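Local coordinates for protein epidermin leader peptide processing serine protease EpiP (Staphylococcus aureus subsp. aureus, PDB 3QFH) that is probably a subtilisin-like serine endopeptidase that cleaves the leader peptide from the precursor of the lantibiotic epidermin, at residues N232-N244 with Q294-P307. Numbering follows the deposited sequence.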
ATOM      1  N   ASN A 232      -1.929  -1.065  -4.985  1.00 23.08           N
ATOM      2  CA  ASN A 232      -1.572  -1.684  -3.698  1.00 23.67           C
ATOM      3  C   ASN A 232      -0.666  -0.780  -2.879  1.00 25.38           C
ATOM      4  O   ASN A 232       0.418  -0.416  -3.328  1.00 24.59           O
ATOM      5  CB  ASN A 232      -0.874  -3.030  -3.970  1.00 23.07           C
ATOM      6  CG  ASN A 232      -0.614  -3.831  -2.725  1.00 24.06           C
ATOM      7  OD1 ASN A 232      -1.427  -4.684  -2.345  1.00 28.10           O
ATOM      8  ND2 ASN A 232       0.493  -3.544  -2.049  1.00 24.64           N
ATOM      9  N   ILE A 233      -1.117  -0.416  -1.686  1.00 28.78           N
ATOM     10  CA  ILE A 233      -0.331   0.433  -0.778  1.00 32.51           C
ATOM     11  C   ILE A 233      -0.080  -0.346   0.506  1.00 35.50           C
ATOM     12  O   ILE A 233      -0.981  -0.563   1.325  1.00 34.66           O
ATOM     13  CB  ILE A 233      -1.033   1.763  -0.466  1.00 32.19           C
ATOM     14  CG1 ILE A 233      -1.539   2.418  -1.745  1.00 34.65           C
ATOM     15  CG2 ILE A 233      -0.083   2.718   0.233  1.00 33.74           C
ATOM     16  CD1 ILE A 233      -2.323   3.697  -1.494  1.00 33.34           C
ATOM     17  N   SER A 234       1.151  -0.808   0.664  1.00 40.43           N
ATOM     18  CA  SER A 234       1.529  -1.558   1.841  1.00 43.12           C
ATOM     19  C   SER A 234       2.053  -0.613   2.948  1.00 45.65           C
ATOM     20  O   SER A 234       2.135  -1.005   4.111  1.00 49.14           O
ATOM     21  CB  SER A 234       2.512  -2.692   1.456  1.00 44.22           C
ATOM     22  OG  SER A 234       1.835  -3.758   0.724  1.00 41.27           O
ATOM     23  N   VAL A 235       2.339   0.644   2.604  1.00 47.50           N
ATOM     24  CA  VAL A 235       2.842   1.622   3.586  1.00 48.47           C
ATOM     25  C   VAL A 235       1.732   2.271   4.398  1.00 48.49           C
ATOM     26  O   VAL A 235       0.695   2.691   3.869  1.00 48.68           O
ATOM     27  CB  VAL A 235       3.681   2.779   2.944  1.00 49.63           C
ATOM     28  CG1 VAL A 235       2.821   3.647   2.030  1.00 50.30           C
ATOM     29  CG2 VAL A 235       4.310   3.652   4.026  1.00 50.56           C
ATOM     30  N   GLY A 236       1.971   2.356   5.694  1.00 48.18           N
ATOM     31  CA  GLY A 236       1.054   2.981   6.603  1.00 48.90           C
ATOM     32  C   GLY A 236       1.798   4.082   7.315  1.00 49.46           C
ATOM     33  O   GLY A 236       3.016   4.218   7.175  1.00 51.20           O
ATOM     34  N   SER A 237       1.064   4.886   8.058  1.00 48.48           N
ATOM     35  CA  SER A 237       1.667   5.932   8.843  1.00 49.17           C
ATOM     36  C   SER A 237       0.612   6.453   9.781  1.00 47.84           C
ATOM     37  O   SER A 237      -0.580   6.449   9.463  1.00 48.45           O
ATOM     38  CB  SER A 237       2.153   7.082   7.964  1.00 49.13           C
ATOM     39  OG  SER A 237       1.046   7.803   7.468  1.00 52.69           O
ATOM     40  N   TYR A 238       1.047   6.892  10.946  1.00 46.55           N
ATOM     41  CA  TYR A 238       0.143   7.469  11.893  1.00 46.72           C
ATOM     42  C   TYR A 238       0.317   8.952  11.706  1.00 47.76           C
ATOM     43  O   TYR A 238       1.423   9.485  11.858  1.00 48.88           O
ATOM     44  CB  TYR A 238       0.452   7.004  13.299  1.00 47.52           C
ATOM     45  CG  TYR A 238       0.223   5.531  13.447  1.00 46.09           C
ATOM     46  CD1 TYR A 238      -1.045   5.036  13.701  1.00 45.65           C
ATOM     47  CD2 TYR A 238       1.266   4.627  13.305  1.00 45.49           C
ATOM     48  CE1 TYR A 238      -1.275   3.686  13.824  1.00 44.10           C
ATOM     49  CE2 TYR A 238       1.044   3.262  13.435  1.00 46.94           C
ATOM     50  CZ  TYR A 238      -0.237   2.802  13.694  1.00 43.79           C
ATOM     51  OH  TYR A 238      -0.484   1.455  13.819  1.00 45.39           O
ATOM     52  N   ILE A 239      -0.777   9.609  11.354  1.00 46.69           N
ATOM     53  CA  ILE A 239      -0.756  11.014  11.040  1.00 47.01           C
ATOM     54  C   ILE A 239      -1.547  11.805  12.074  1.00 47.16           C
ATOM     55  O   ILE A 239      -2.561  11.331  12.588  1.00 45.79           O
ATOM     56  CB  ILE A 239      -1.324  11.215   9.609  1.00 46.83           C
ATOM     57  CG1 ILE A 239      -0.991  12.596   9.063  1.00 47.40           C
ATOM     58  CG2 ILE A 239      -2.830  10.920   9.562  1.00 46.05           C
ATOM     59  CD1 ILE A 239      -1.342  12.746   7.611  1.00 45.51           C
ATOM     60  N   ILE A 240      -1.050  12.998  12.394  1.00 47.24           N
ATOM     61  CA  ILE A 240      -1.711  13.897  13.324  1.00 48.05           C
ATOM     62  C   ILE A 240      -2.502  14.933  12.531  1.00 48.66           C
ATOM     63  O   ILE A 240      -1.977  15.541  11.594  1.00 47.37           O
ATOM     64  CB  ILE A 240      -0.684  14.640  14.236  1.00 49.01           C
ATOM     65  CG1 ILE A 240       0.160  13.638  15.031  1.00 49.41           C
ATOM     66  CG2 ILE A 240      -1.401  15.583  15.177  1.00 48.13           C
ATOM     67  CD1 ILE A 240       1.294  14.262  15.813  1.00 51.53           C
ATOM     68  N   LEU A 241      -3.772  15.101  12.877  1.00 49.70           N
ATOM     69  CA  LEU A 241      -4.607  16.121  12.250  1.00 51.71           C
ATOM     70  C   LEU A 241      -5.498  16.696  13.324  1.00 53.44           C
ATOM     71  O   LEU A 241      -5.911  15.987  14.248  1.00 53.22           O
ATOM     72  CB  LEU A 241      -5.443  15.593  11.088  1.00 51.75           C
ATOM     73  CG  LEU A 241      -6.576  14.620  11.380  1.00 53.22           C
ATOM     74  CD1 LEU A 241      -7.486  14.496  10.165  1.00 55.33           C
ATOM     75  CD2 LEU A 241      -6.008  13.271  11.802  1.00 56.49           C
ATOM     76  N   ASP A 242      -5.805  17.979  13.187  1.00 55.19           N
ATOM     77  CA  ASP A 242      -6.571  18.692  14.183  1.00 56.91           C
ATOM     78  C   ASP A 242      -7.714  19.497  13.566  1.00 57.41           C
ATOM     79  O   ASP A 242      -7.538  20.657  13.195  1.00 57.83           O
ATOM     80  CB  ASP A 242      -5.615  19.612  14.927  1.00 58.30           C
ATOM     81  CG  ASP A 242      -6.237  20.239  16.138  1.00 60.90           C
ATOM     82  OD1 ASP A 242      -5.529  21.015  16.806  1.00 65.88           O
ATOM     83  OD2 ASP A 242      -7.422  19.958  16.423  1.00 65.07           O
ATOM     84  N   LYS A 243      -8.900  18.893  13.512  1.00 57.88           N
ATOM     85  CA  LYS A 243     -10.081  19.537  12.907  1.00 58.49           C
ATOM     86  C   LYS A 243     -10.596  20.789  13.631  1.00 58.99           C
ATOM     87  O   LYS A 243     -11.408  21.525  13.082  1.00 60.03           O
ATOM     88  CB  LYS A 243     -11.208  18.514  12.728  1.00 58.38           C
ATOM     89  CG  LYS A 243     -10.817  17.382  11.782  1.00 60.23           C
ATOM     90  CD  LYS A 243     -11.983  16.481  11.395  1.00 62.48           C
ATOM     91  CE  LYS A 243     -11.518  15.399  10.421  1.00 62.67           C
ATOM     92  NZ  LYS A 243     -12.630  14.546   9.915  1.00 64.46           N
ATOM     93  N   ASN A 244     -10.110  21.038  14.845  1.00 59.44           N
ATOM     94  CA  ASN A 244     -10.512  22.220  15.620  1.00 59.84           C
ATOM     95  C   ASN A 244      -9.747  23.487  15.227  1.00 59.21           C
ATOM     96  O   ASN A 244     -10.112  24.591  15.637  1.00 59.68           O
ATOM     97  CB  ASN A 244     -10.314  21.955  17.112  1.00 61.11           C
ATOM     98  CG  ASN A 244     -11.103  20.748  17.596  1.00 62.70           C
ATOM     99  OD1 ASN A 244     -12.261  20.557  17.218  1.00 61.15           O
ATOM    100  ND2 ASN A 244     -10.474  19.924  18.436  1.00 66.13           N
ATOM    101  N   GLN A 294       1.160   6.114  19.503  1.00 54.42           N
ATOM    102  CA  GLN A 294       2.057   5.755  18.399  1.00 54.23           C
ATOM    103  C   GLN A 294       2.918   6.940  17.948  1.00 55.42           C
ATOM    104  O   GLN A 294       3.987   6.748  17.362  1.00 54.95           O
ATOM    105  CB  GLN A 294       1.276   5.189  17.203  1.00 52.78           C
ATOM    106  CG  GLN A 294       0.416   3.990  17.555  1.00 52.78           C
ATOM    107  CD  GLN A 294       1.200   2.925  18.303  1.00 54.13           C
ATOM    108  OE1 GLN A 294       2.314   2.573  17.918  1.00 53.81           O
ATOM    109  NE2 GLN A 294       0.618   2.412  19.377  1.00 55.66           N
ATOM    110  N   ARG A 295       2.445   8.158  18.199  1.00 56.75           N
ATOM    111  CA  ARG A 295       3.203   9.365  17.868  1.00 58.88           C
ATOM    112  C   ARG A 295       3.618  10.116  19.131  1.00 61.63           C
ATOM    113  O   ARG A 295       4.112  11.243  19.043  1.00 62.83           O
ATOM    114  CB  ARG A 295       2.374  10.308  16.978  1.00 58.11           C
ATOM    115  CG  ARG A 295       2.104   9.797  15.593  1.00 56.03           C
ATOM    116  CD  ARG A 295       3.375   9.689  14.734  1.00 56.02           C
ATOM    117  NE  ARG A 295       4.034  10.978  14.510  1.00 55.00           N
ATOM    118  CZ  ARG A 295       3.641  11.898  13.626  1.00 55.86           C
ATOM    119  NH1 ARG A 295       4.326  13.029  13.493  1.00 55.69           N
ATOM    120  NH2 ARG A 295       2.566  11.707  12.875  1.00 56.32           N
ATOM    121  N   GLU A 296       3.422   9.495  20.296  1.00 64.02           N
ATOM    122  CA  GLU A 296       3.734  10.131  21.579  1.00 67.01           C
ATOM    123  C   GLU A 296       3.152  11.545  21.551  1.00 67.99           C
ATOM    124  O   GLU A 296       3.832  12.522  21.861  1.00 68.90           O
ATOM    125  CB  GLU A 296       5.250  10.168  21.810  1.00 68.11           C
ATOM    126  CG  GLU A 296       5.943   8.805  21.660  1.00 69.39           C
ATOM    127  CD  GLU A 296       7.444   8.872  21.907  1.00 72.13           C
ATOM    128  OE1 GLU A 296       7.951   9.966  22.228  1.00 72.99           O
ATOM    129  OE2 GLU A 296       8.118   7.824  21.783  1.00 73.52           O
ATOM    130  N   TYR A 297       1.881  11.630  21.178  1.00 67.66           N
ATOM    131  CA  TYR A 297       1.206  12.903  20.997  1.00 68.66           C
ATOM    132  C   TYR A 297       0.301  13.284  22.166  1.00 69.93           C
ATOM    133  O   TYR A 297      -0.561  12.499  22.565  1.00 69.79           O
ATOM    134  CB  TYR A 297       0.396  12.812  19.708  1.00 67.73           C
ATOM    135  CG  TYR A 297      -0.415  14.029  19.372  1.00 68.23           C
ATOM    136  CD1 TYR A 297       0.177  15.138  18.777  1.00 67.53           C
ATOM    137  CD2 TYR A 297      -1.785  14.058  19.609  1.00 68.35           C
ATOM    138  CE1 TYR A 297      -0.571  16.255  18.448  1.00 67.89           C
ATOM    139  CE2 TYR A 297      -2.538  15.164  19.282  1.00 68.33           C
ATOM    140  CZ  TYR A 297      -1.929  16.261  18.699  1.00 67.19           C
ATOM    141  OH  TYR A 297      -2.674  17.365  18.370  1.00 66.81           O
ATOM    142  N   GLN A 298       0.498  14.497  22.698  1.00 71.63           N
ATOM    143  CA  GLN A 298      -0.303  15.011  23.827  1.00 73.22           C
ATOM    144  C   GLN A 298      -1.142  16.261  23.484  1.00 73.47           C
ATOM    145  O   GLN A 298      -1.583  16.970  24.386  1.00 75.05           O
ATOM    146  CB  GLN A 298       0.581  15.320  25.058  1.00 74.79           C
ATOM    147  CG  GLN A 298       1.281  14.112  25.712  1.00 75.40           C
ATOM    148  CD  GLN A 298       2.602  13.736  25.052  1.00 76.48           C
ATOM    149  OE1 GLN A 298       3.401  14.605  24.687  1.00 76.75           O
ATOM    150  NE2 GLN A 298       2.855  12.433  24.936  1.00 75.97           N
ATOM    151  N   GLY A 299      -1.370  16.527  22.199  1.00 72.68           N
ATOM    152  CA  GLY A 299      -2.183  17.683  21.783  1.00 72.72           C
ATOM    153  C   GLY A 299      -3.675  17.401  21.906  1.00 72.40           C
ATOM    154  O   GLY A 299      -4.068  16.473  22.612  1.00 72.54           O
ATOM    155  N   ASN A 300      -4.501  18.188  21.206  1.00 72.08           N
ATOM    156  CA  ASN A 300      -5.975  18.040  21.248  1.00 71.66           C
ATOM    157  C   ASN A 300      -6.745  18.311  19.934  1.00 70.10           C
ATOM    158  O   ASN A 300      -7.537  19.252  19.889  1.00 71.14           O
ATOM    159  CB  ASN A 300      -6.549  18.972  22.332  1.00 73.18           C
ATOM    160  CG  ASN A 300      -6.404  18.412  23.733  1.00 74.54           C
ATOM    161  OD1 ASN A 300      -6.918  17.333  24.038  1.00 74.60           O
ATOM    162  ND2 ASN A 300      -5.748  19.165  24.605  1.00 76.71           N
ATOM    163  N   GLY A 301      -6.540  17.530  18.869  1.00 67.59           N
ATOM    164  CA  GLY A 301      -5.593  16.428  18.820  1.00 66.09           C
ATOM    165  C   GLY A 301      -6.160  15.062  18.452  1.00 63.83           C
ATOM    166  O   GLY A 301      -6.877  14.461  19.240  1.00 64.11           O
ATOM    167  N   GLU A 302      -5.852  14.575  17.251  1.00 62.22           N
ATOM    168  CA  GLU A 302      -6.241  13.208  16.841  1.00 60.58           C
ATOM    169  C   GLU A 302      -5.215  12.563  15.920  1.00 57.72           C
ATOM    170  O   GLU A 302      -4.676  13.210  15.026  1.00 57.20           O
ATOM    171  CB  GLU A 302      -7.623  13.142  16.174  1.00 61.00           C
ATOM    172  CG  GLU A 302      -8.809  13.196  17.142  1.00 64.23           C
ATOM    173  CD  GLU A 302     -10.097  12.590  16.555  1.00 68.69           C
ATOM    174  OE1 GLU A 302     -10.028  11.876  15.520  1.00 68.25           O
ATOM    175  OE2 GLU A 302     -11.177  12.804  17.152  1.00 71.65           O
ATOM    176  N   VAL A 303      -4.955  11.281  16.158  1.00 54.80           N
ATOM    177  CA  VAL A 303      -4.029  10.511  15.350  1.00 52.95           C
ATOM    178  C   VAL A 303      -4.809   9.476  14.533  1.00 51.22           C
ATOM    179  O   VAL A 303      -5.723   8.845  15.051  1.00 52.47           O
ATOM    180  CB  VAL A 303      -2.994   9.803  16.227  1.00 52.75           C
ATOM    181  CG1 VAL A 303      -2.120   8.899  15.395  1.00 51.28           C
ATOM    182  CG2 VAL A 303      -2.149  10.831  16.968  1.00 53.66           C
ATOM    183  N   LYS A 304      -4.454   9.310  13.266  1.00 48.94           N
ATOM    184  CA  LYS A 304      -5.134   8.336  12.404  1.00 47.50           C
ATOM    185  C   LYS A 304      -4.157   7.433  11.671  1.00 45.57           C
ATOM    186  O   LYS A 304      -3.058   7.856  11.310  1.00 46.05           O
ATOM    187  CB  LYS A 304      -6.024   9.032  11.378  1.00 47.61           C
ATOM    188  CG  LYS A 304      -7.192   9.798  11.971  1.00 49.89           C
ATOM    189  CD  LYS A 304      -8.291  10.047  10.940  1.00 54.41           C
ATOM    190  CE  LYS A 304      -9.008   8.744  10.554  1.00 56.94           C
ATOM    191  NZ  LYS A 304     -10.064   8.929   9.520  1.00 59.77           N
ATOM    192  N   ASP A 305      -4.567   6.184  11.464  1.00 43.10           N
ATOM    193  CA  ASP A 305      -3.775   5.210  10.731  1.00 41.88           C
ATOM    194  C   ASP A 305      -4.165   5.411   9.264  1.00 39.44           C
ATOM    195  O   ASP A 305      -5.292   5.123   8.896  1.00 38.65           O
ATOM    196  CB  ASP A 305      -4.123   3.800  11.230  1.00 42.93           C
ATOM    197  CG  ASP A 305      -3.291   2.704  10.579  1.00 44.18           C
ATOM    198  OD1 ASP A 305      -2.319   3.015   9.868  1.00 48.73           O
ATOM    199  OD2 ASP A 305      -3.617   1.509  10.797  1.00 48.17           O
ATOM    200  N   VAL A 306      -3.250   5.928   8.439  1.00 37.84           N
ATOM    201  CA  VAL A 306      -3.567   6.223   7.041  1.00 35.98           C
ATOM    202  C   VAL A 306      -2.591   5.567   6.053  1.00 35.12           C
ATOM    203  O   VAL A 306      -1.422   5.368   6.355  1.00 35.61           O
ATOM    204  CB  VAL A 306      -3.628   7.745   6.786  1.00 35.70           C
ATOM    205  CG1 VAL A 306      -4.482   8.418   7.849  1.00 39.06           C
ATOM    206  CG2 VAL A 306      -2.254   8.360   6.749  1.00 35.34           C
ATOM    207  N   PRO A 307      -3.074   5.228   4.854  1.00 33.21           N
ATOM    208  CA  PRO A 307      -4.425   5.428   4.353  1.00 32.66           C
ATOM    209  C   PRO A 307      -5.448   4.351   4.751  1.00 32.17           C
ATOM    210  O   PRO A 307      -6.586   4.407   4.290  1.00 31.28           O
ATOM    211  CB  PRO A 307      -4.222   5.410   2.835  1.00 31.46           C
ATOM    212  CG  PRO A 307      -3.091   4.453   2.637  1.00 32.96           C
ATOM    213  CD  PRO A 307      -2.194   4.614   3.837  1.00 33.25           C
TER
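Ile239 and Lys304 form the central hydrogen-bonded pair of a two-stranded antiparallel ribbon: the bonds Ile239 N to Lys304 O and Lys304 N to Ile239 O both run 2.9 Å, each donor in the carbonyl plane. Packing is tight on the face bearing Ile239 and Val306, where Ile239 CG2 presses to 3.5 Å from Val306 CG1, closer than ordinary van der Waals contact. On the other face, Gln294 CB lies over one face of the Tyr238 ring, 4.0 Å from its centroid, a CH-pi contact. Arg295 folds back on itself (chi3 -62°), bringing NH2 to Tyr238 O in a bent 2.7 Å hydrogen bond tilted from the carbonyl plane; NH1 forms a salt bridge with Glu253, and Ile240 CD1 sits over the guanidinium centre. The same methyl meets Tyr297 CD1 at 3.3 Å. Toward Asn300 the pairing loosens: Glu302 N to Leu241 O is weak and bent, and exposed Asn244 reaches Asn300 O through ND2 with a weak 3.3 Å bond. Asp242 OD2 accepts from Asn244 N, forming an Asx turn. Strand 237-241 follows strand 230-233 of the parallel subtilase sheet, but the ribbon is a separate sheet; Leu213 of helix 213-225 touches Ser237 and Ile239, and helix 254-269 packs Tyr257 against Ile239 and Lys304.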